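Local coordinates for protein immunoreactive 84kD antigen PG93 (Porphyromonas gingivalis, PDB 5M11) that serves as an essential cell-surface component of the type-IX secretion system and binds calcium and zinc ions, at residues S454-N466 with F500-H514. Sequence-based numbering, arbitrary orientation.
Sequences STWHSFSYPDVAN and FNDRGTPETTSDDSH. With CA (calcium ion), chain B; ZN (zinc ion), chain G; ZN (zinc ion), chain C.
Y461 and H514 form an offset stack: the ring centroids lie 4.1 Å apart, the planes differ by 20°, and each ring covers the rim of the other's face. At the edge of the Y461 ring, near its plane, come D512 OD2 and F500 CD1, while F500 CB meets Y461 CE2 obliquely at 3.7 Å. The edge of the H514 ring points to the D463 carboxylate, nearly coplanar with it at 17°, and one zinc ion joins them, 2.1 Å from H514 NE2 and held by both D463 oxygens. Chi1 of -53° sets Y461 CG beside the backbone N, and the ring carries OH to D512 OD2 at 2.7 Å, a hydrogen bond on the anti side of the carboxylate. The other oxygen, D512 OD1, binds calcium with D502, T505, T508 and D511. F459 CZ packs against F500 CE1 at 4.0 Å. Farther along, E507 N lies over one face of the H457 imidazole, whose NE2 holds a second zinc ion. In this beta-propeller-like chain the contact joins outer strand 455-459 and the loop after it to strands 497-501 and 513-517 and the calcium loop between them; D512, shared by calcium and Y461, would tie that loop to the inter-sheet packing.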
loop_
_atom_site.group_PDB
_atom_site.type_symbol
_atom_site.label_atom_id
_atom_site.label_comp_id
_atom_site.label_asym_id
_atom_site.label_seq_id
_atom_site.Cartn_x
_atom_site.Cartn_y
_atom_site.Cartn_z
ATOM N N SER A 454 -9.177 -24.528 -27.964
ATOM C CA SER A 454 -8.762 -23.206 -28.454
ATOM C C SER A 454 -9.875 -22.595 -29.323
ATOM O O SER A 454 -9.606 -22.040 -30.386
ATOM C CB SER A 454 -7.428 -23.273 -29.194
ATOM O OG SER A 454 -6.352 -23.370 -28.277
ATOM N N THR A 455 -11.135 -22.720 -28.862
ATOM C CA THR A 455 -12.307 -22.196 -29.570
ATOM C C THR A 455 -12.843 -20.976 -28.833
ATOM O O THR A 455 -12.677 -20.871 -27.618
ATOM C CB THR A 455 -13.386 -23.273 -29.765
ATOM O OG1 THR A 455 -13.737 -23.840 -28.501
ATOM C CG2 THR A 455 -12.954 -24.366 -30.731
ATOM N N TRP A 456 -13.449 -20.046 -29.578
ATOM C CA TRP A 456 -14.004 -18.792 -29.077
ATOM C C TRP A 456 -15.500 -18.670 -29.380
ATOM O O TRP A 456 -15.958 -19.123 -30.430
ATOM C CB TRP A 456 -13.280 -17.597 -29.722
ATOM C CG TRP A 456 -11.827 -17.453 -29.382
ATOM C CD1 TRP A 456 -10.763 -17.868 -30.132
ATOM C CD2 TRP A 456 -11.276 -16.753 -28.255
ATOM N NE1 TRP A 456 -9.583 -17.491 -29.530
ATOM C CE2 TRP A 456 -9.870 -16.805 -28.375
ATOM C CE3 TRP A 456 -11.836 -16.091 -27.150
ATOM C CZ2 TRP A 456 -9.018 -16.250 -27.415
ATOM C CZ3 TRP A 456 -10.988 -15.492 -26.230
ATOM C CH2 TRP A 456 -9.597 -15.583 -26.362
ATOM N N HIS A 457 -16.243 -18.006 -28.484
ATOM C CA HIS A 457 -17.669 -17.699 -28.616
ATOM C C HIS A 457 -17.972 -16.406 -27.880
ATOM O O HIS A 457 -17.583 -16.252 -26.729
ATOM C CB HIS A 457 -18.556 -18.833 -28.081
ATOM C CG HIS A 457 -18.465 -20.110 -28.852
ATOM N ND1 HIS A 457 -19.101 -20.265 -30.078
ATOM C CD2 HIS A 457 -17.832 -21.263 -28.540
ATOM C CE1 HIS A 457 -18.830 -21.500 -30.469
ATOM N NE2 HIS A 457 -18.066 -22.137 -29.580
ATOM N N SER A 458 -18.610 -15.457 -28.552
ATOM C CA SER A 458 -19.012 -14.189 -27.942
ATOM C C SER A 458 -20.473 -13.911 -28.267
ATOM O O SER A 458 -20.992 -14.369 -29.298
ATOM C CB SER A 458 -18.115 -13.029 -28.372
ATOM O OG SER A 458 -17.969 -12.966 -29.778
ATOM N N PHE A 459 -21.145 -13.224 -27.341
ATOM C CA PHE A 459 -22.546 -12.841 -27.445
ATOM C C PHE A 459 -22.823 -11.645 -26.533
ATOM O O PHE A 459 -21.904 -11.136 -25.892
ATOM C CB PHE A 459 -23.466 -14.037 -27.093
ATOM C CG PHE A 459 -23.313 -14.606 -25.696
ATOM C CD1 PHE A 459 -24.008 -14.057 -24.620
ATOM C CD2 PHE A 459 -22.530 -15.728 -25.469
ATOM C CE1 PHE A 459 -23.877 -14.583 -23.334
ATOM C CE2 PHE A 459 -22.423 -16.271 -24.181
ATOM C CZ PHE A 459 -23.106 -15.696 -23.126
ATOM N N SER A 460 -24.101 -11.224 -26.451
ATOM C CA SER A 460 -24.578 -10.166 -25.563
ATOM C C SER A 460 -26.097 -10.206 -25.427
ATOM O O SER A 460 -26.771 -11.045 -26.044
ATOM C CB SER A 460 -24.138 -8.789 -26.050
ATOM O OG SER A 460 -24.211 -7.881 -24.962
ATOM N N TYR A 461 -26.632 -9.291 -24.609
ATOM C CA TYR A 461 -28.060 -9.087 -24.421
ATOM C C TYR A 461 -28.316 -7.597 -24.676
ATOM O O TYR A 461 -27.635 -6.785 -24.053
ATOM C CB TYR A 461 -28.493 -9.548 -23.030
ATOM C CG TYR A 461 -28.064 -10.962 -22.700
ATOM C CD1 TYR A 461 -28.733 -12.061 -23.238
ATOM C CD2 TYR A 461 -26.987 -11.205 -21.842
ATOM C CE1 TYR A 461 -28.345 -13.366 -22.931
ATOM C CE2 TYR A 461 -26.597 -12.505 -21.519
ATOM C CZ TYR A 461 -27.288 -13.583 -22.055
ATOM O OH TYR A 461 -26.923 -14.866 -21.728
ATOM N N PRO A 462 -29.192 -7.207 -25.642
ATOM C CA PRO A 462 -29.364 -5.769 -25.983
ATOM C C PRO A 462 -29.405 -4.771 -24.811
ATOM O O PRO A 462 -28.849 -3.674 -24.936
ATOM C CB PRO A 462 -30.693 -5.741 -26.737
ATOM C CG PRO A 462 -30.841 -7.092 -27.318
ATOM C CD PRO A 462 -30.018 -8.066 -26.517
ATOM N N ASP A 463 -30.042 -5.150 -23.687
ATOM C CA ASP A 463 -30.154 -4.339 -22.465
ATOM C C ASP A 463 -28.745 -4.040 -21.818
ATOM O O ASP A 463 -28.586 -2.987 -21.207
ATOM C CB ASP A 463 -31.127 -4.993 -21.439
ATOM C CG ASP A 463 -31.392 -6.490 -21.617
ATOM O OD1 ASP A 463 -32.266 -6.850 -22.451
ATOM O OD2 ASP A 463 -30.717 -7.296 -20.939
ATOM N N VAL A 464 -27.737 -4.930 -21.992
ATOM C CA VAL A 464 -26.364 -4.756 -21.462
ATOM C C VAL A 464 -25.302 -4.509 -22.576
ATOM O O VAL A 464 -24.159 -4.200 -22.237
ATOM C CB VAL A 464 -25.875 -5.914 -20.545
ATOM C CG1 VAL A 464 -26.595 -5.918 -19.204
ATOM C CG2 VAL A 464 -25.948 -7.276 -21.239
ATOM N N ALA A 465 -25.654 -4.665 -23.876
ATOM C CA ALA A 465 -24.707 -4.472 -24.975
ATOM C C ALA A 465 -24.237 -3.017 -25.089
ATOM O O ALA A 465 -24.995 -2.077 -24.812
ATOM C CB ALA A 465 -25.304 -4.935 -26.289
ATOM N N ASN A 466 -22.939 -2.865 -25.445
ATOM C CA ASN A 466 -22.160 -1.640 -25.699
ATOM C C ASN A 466 -21.878 -0.786 -24.454
ATOM O O ASN A 466 -21.314 0.299 -24.608
ATOM C CB ASN A 466 -22.811 -0.788 -26.784
ATOM C CG ASN A 466 -22.764 -1.436 -28.138
ATOM O OD1 ASN A 466 -21.686 -1.659 -28.696
ATOM N ND2 ASN A 466 -23.929 -1.749 -28.705
ATOM N N PHE A 500 -26.920 -14.150 -15.766
ATOM C CA PHE A 500 -27.242 -14.881 -16.990
ATOM C C PHE A 500 -26.699 -16.311 -16.984
ATOM O O PHE A 500 -25.693 -16.589 -16.323
ATOM C CB PHE A 500 -26.741 -14.136 -18.230
ATOM C CG PHE A 500 -25.249 -14.035 -18.342
ATOM C CD1 PHE A 500 -24.536 -14.918 -19.144
ATOM C CD2 PHE A 500 -24.554 -13.031 -17.678
ATOM C CE1 PHE A 500 -23.149 -14.824 -19.251
ATOM C CE2 PHE A 500 -23.169 -12.941 -17.779
ATOM C CZ PHE A 500 -22.475 -13.844 -18.561
ATOM N N ASN A 501 -27.376 -17.209 -17.736
ATOM C CA ASN A 501 -26.996 -18.609 -17.893
ATOM C C ASN A 501 -27.050 -18.992 -19.363
ATOM O O ASN A 501 -28.118 -19.029 -19.968
ATOM C CB ASN A 501 -27.871 -19.539 -17.052
ATOM C CG ASN A 501 -27.197 -20.845 -16.732
ATOM O OD1 ASN A 501 -26.907 -21.664 -17.612
ATOM N ND2 ASN A 501 -26.942 -21.071 -15.457
ATOM N N ASP A 502 -25.868 -19.254 -19.932
ATOM C CA ASP A 502 -25.608 -19.644 -21.319
ATOM C C ASP A 502 -26.285 -20.977 -21.713
ATOM O O ASP A 502 -26.378 -21.275 -22.904
ATOM C CB ASP A 502 -24.092 -19.771 -21.509
ATOM C CG ASP A 502 -23.483 -20.886 -20.679
ATOM O OD1 ASP A 502 -23.619 -20.840 -19.422
ATOM O OD2 ASP A 502 -22.897 -21.822 -21.284
ATOM N N ARG A 503 -26.694 -21.789 -20.701
ATOM C CA ARG A 503 -27.366 -23.100 -20.794
ATOM C C ARG A 503 -26.536 -24.115 -21.629
ATOM O O ARG A 503 -27.083 -24.816 -22.493
ATOM C CB ARG A 503 -28.826 -22.966 -21.340
ATOM C CG ARG A 503 -29.781 -22.112 -20.490
ATOM C CD ARG A 503 -30.017 -22.696 -19.110
ATOM N NE ARG A 503 -31.123 -22.047 -18.403
ATOM C CZ ARG A 503 -31.160 -21.838 -17.089
ATOM N NH1 ARG A 503 -30.139 -22.200 -16.320
ATOM N NH2 ARG A 503 -32.217 -21.258 -16.534
ATOM N N GLY A 504 -25.235 -24.172 -21.363
ATOM C CA GLY A 504 -24.299 -25.083 -22.023
ATOM C C GLY A 504 -23.902 -24.783 -23.462
ATOM O O GLY A 504 -22.977 -25.407 -23.987
ATOM N N THR A 505 -24.593 -23.843 -24.122
ATOM C CA THR A 505 -24.319 -23.484 -25.513
ATOM C C THR A 505 -23.877 -21.998 -25.625
ATOM O O THR A 505 -24.732 -21.109 -25.754
ATOM C CB THR A 505 -25.551 -23.781 -26.383
ATOM O OG1 THR A 505 -26.687 -23.138 -25.804
ATOM C CG2 THR A 505 -25.811 -25.263 -26.546
ATOM N N PRO A 506 -22.553 -21.698 -25.592
ATOM C CA PRO A 506 -22.122 -20.289 -25.725
ATOM C C PRO A 506 -22.264 -19.746 -27.163
ATOM O O PRO A 506 -22.106 -18.544 -27.385
ATOM C CB PRO A 506 -20.659 -20.316 -25.270
ATOM C CG PRO A 506 -20.196 -21.696 -25.558
ATOM C CD PRO A 506 -21.400 -22.607 -25.428
ATOM N N GLU A 507 -22.579 -20.629 -28.127
ATOM C CA GLU A 507 -22.769 -20.286 -29.538
ATOM C C GLU A 507 -24.227 -19.763 -29.832
ATOM O O GLU A 507 -24.469 -19.222 -30.920
ATOM C CB GLU A 507 -22.388 -21.478 -30.457
ATOM C CG GLU A 507 -23.312 -22.686 -30.408
ATOM C CD GLU A 507 -23.199 -23.659 -29.248
ATOM O OE1 GLU A 507 -22.337 -23.459 -28.360
ATOM O OE2 GLU A 507 -23.971 -24.646 -29.248
ATOM N N THR A 508 -25.179 -19.920 -28.866
ATOM C CA THR A 508 -26.550 -19.406 -29.003
ATOM C C THR A 508 -27.023 -18.698 -27.730
ATOM O O THR A 508 -26.566 -18.994 -26.616
ATOM C CB THR A 508 -27.599 -20.466 -29.416
ATOM O OG1 THR A 508 -27.006 -21.747 -29.645
ATOM C CG2 THR A 508 -28.426 -20.021 -30.623
ATOM N N THR A 509 -27.963 -17.764 -27.935
ATOM C CA THR A 509 -28.649 -16.940 -26.948
ATOM C C THR A 509 -30.091 -17.438 -26.873
ATOM O O THR A 509 -30.768 -17.238 -25.864
ATOM C CB THR A 509 -28.534 -15.480 -27.419
ATOM O OG1 THR A 509 -27.158 -15.116 -27.408
ATOM C CG2 THR A 509 -29.339 -14.491 -26.578
ATOM N N SER A 510 -30.549 -18.110 -27.963
ATOM C CA SER A 510 -31.908 -18.623 -28.177
ATOM C C SER A 510 -32.425 -19.517 -27.026
ATOM O O SER A 510 -33.639 -19.554 -26.813
ATOM C CB SER A 510 -32.002 -19.360 -29.512
ATOM O OG SER A 510 -31.516 -20.693 -29.500
ATOM N N ASP A 511 -31.520 -20.207 -26.287
ATOM C CA ASP A 511 -31.862 -21.106 -25.177
ATOM C C ASP A 511 -31.479 -20.532 -23.793
ATOM O O ASP A 511 -31.845 -21.123 -22.771
ATOM C CB ASP A 511 -31.222 -22.501 -25.380
ATOM C CG ASP A 511 -29.701 -22.588 -25.368
ATOM O OD1 ASP A 511 -29.045 -21.794 -26.094
ATOM O OD2 ASP A 511 -29.168 -23.512 -24.711
ATOM N N ASP A 512 -30.776 -19.376 -23.766
ATOM C CA ASP A 512 -30.335 -18.699 -22.547
ATOM C C ASP A 512 -31.458 -18.166 -21.684
ATOM O O ASP A 512 -32.561 -17.902 -22.165
ATOM C CB ASP A 512 -29.431 -17.515 -22.894
ATOM C CG ASP A 512 -28.065 -17.904 -23.386
ATOM O OD1 ASP A 512 -27.907 -19.048 -23.849
ATOM O OD2 ASP A 512 -27.155 -17.057 -23.330
ATOM N N SER A 513 -31.134 -17.999 -20.391
ATOM C CA SER A 513 -31.914 -17.384 -19.318
ATOM C C SER A 513 -31.076 -16.236 -18.760
ATOM O O SER A 513 -29.886 -16.437 -18.482
ATOM C CB SER A 513 -32.238 -18.397 -18.221
ATOM O OG SER A 513 -33.087 -19.449 -18.641
ATOM N N HIS A 514 -31.653 -15.024 -18.653
ATOM C CA HIS A 514 -30.923 -13.856 -18.132
ATOM C C HIS A 514 -31.861 -12.857 -17.498
ATOM O O HIS A 514 -33.022 -12.721 -17.897
ATOM C CB HIS A 514 -30.059 -13.158 -19.214
ATOM C CG HIS A 514 -30.784 -12.154 -20.069
ATOM N ND1 HIS A 514 -31.449 -12.533 -21.222
ATOM C CD2 HIS A 514 -30.911 -10.812 -19.909
ATOM C CE1 HIS A 514 -31.964 -11.417 -21.716
ATOM N NE2 HIS A 514 -31.668 -10.357 -20.956
HETATM CA CA CA B . -27.045 -20.849 -25.159
HETATM ZN ZN ZN G . -32.430 -8.415 -20.558
HETATM ZN ZN ZN C . -17.786 -24.129 -29.054
#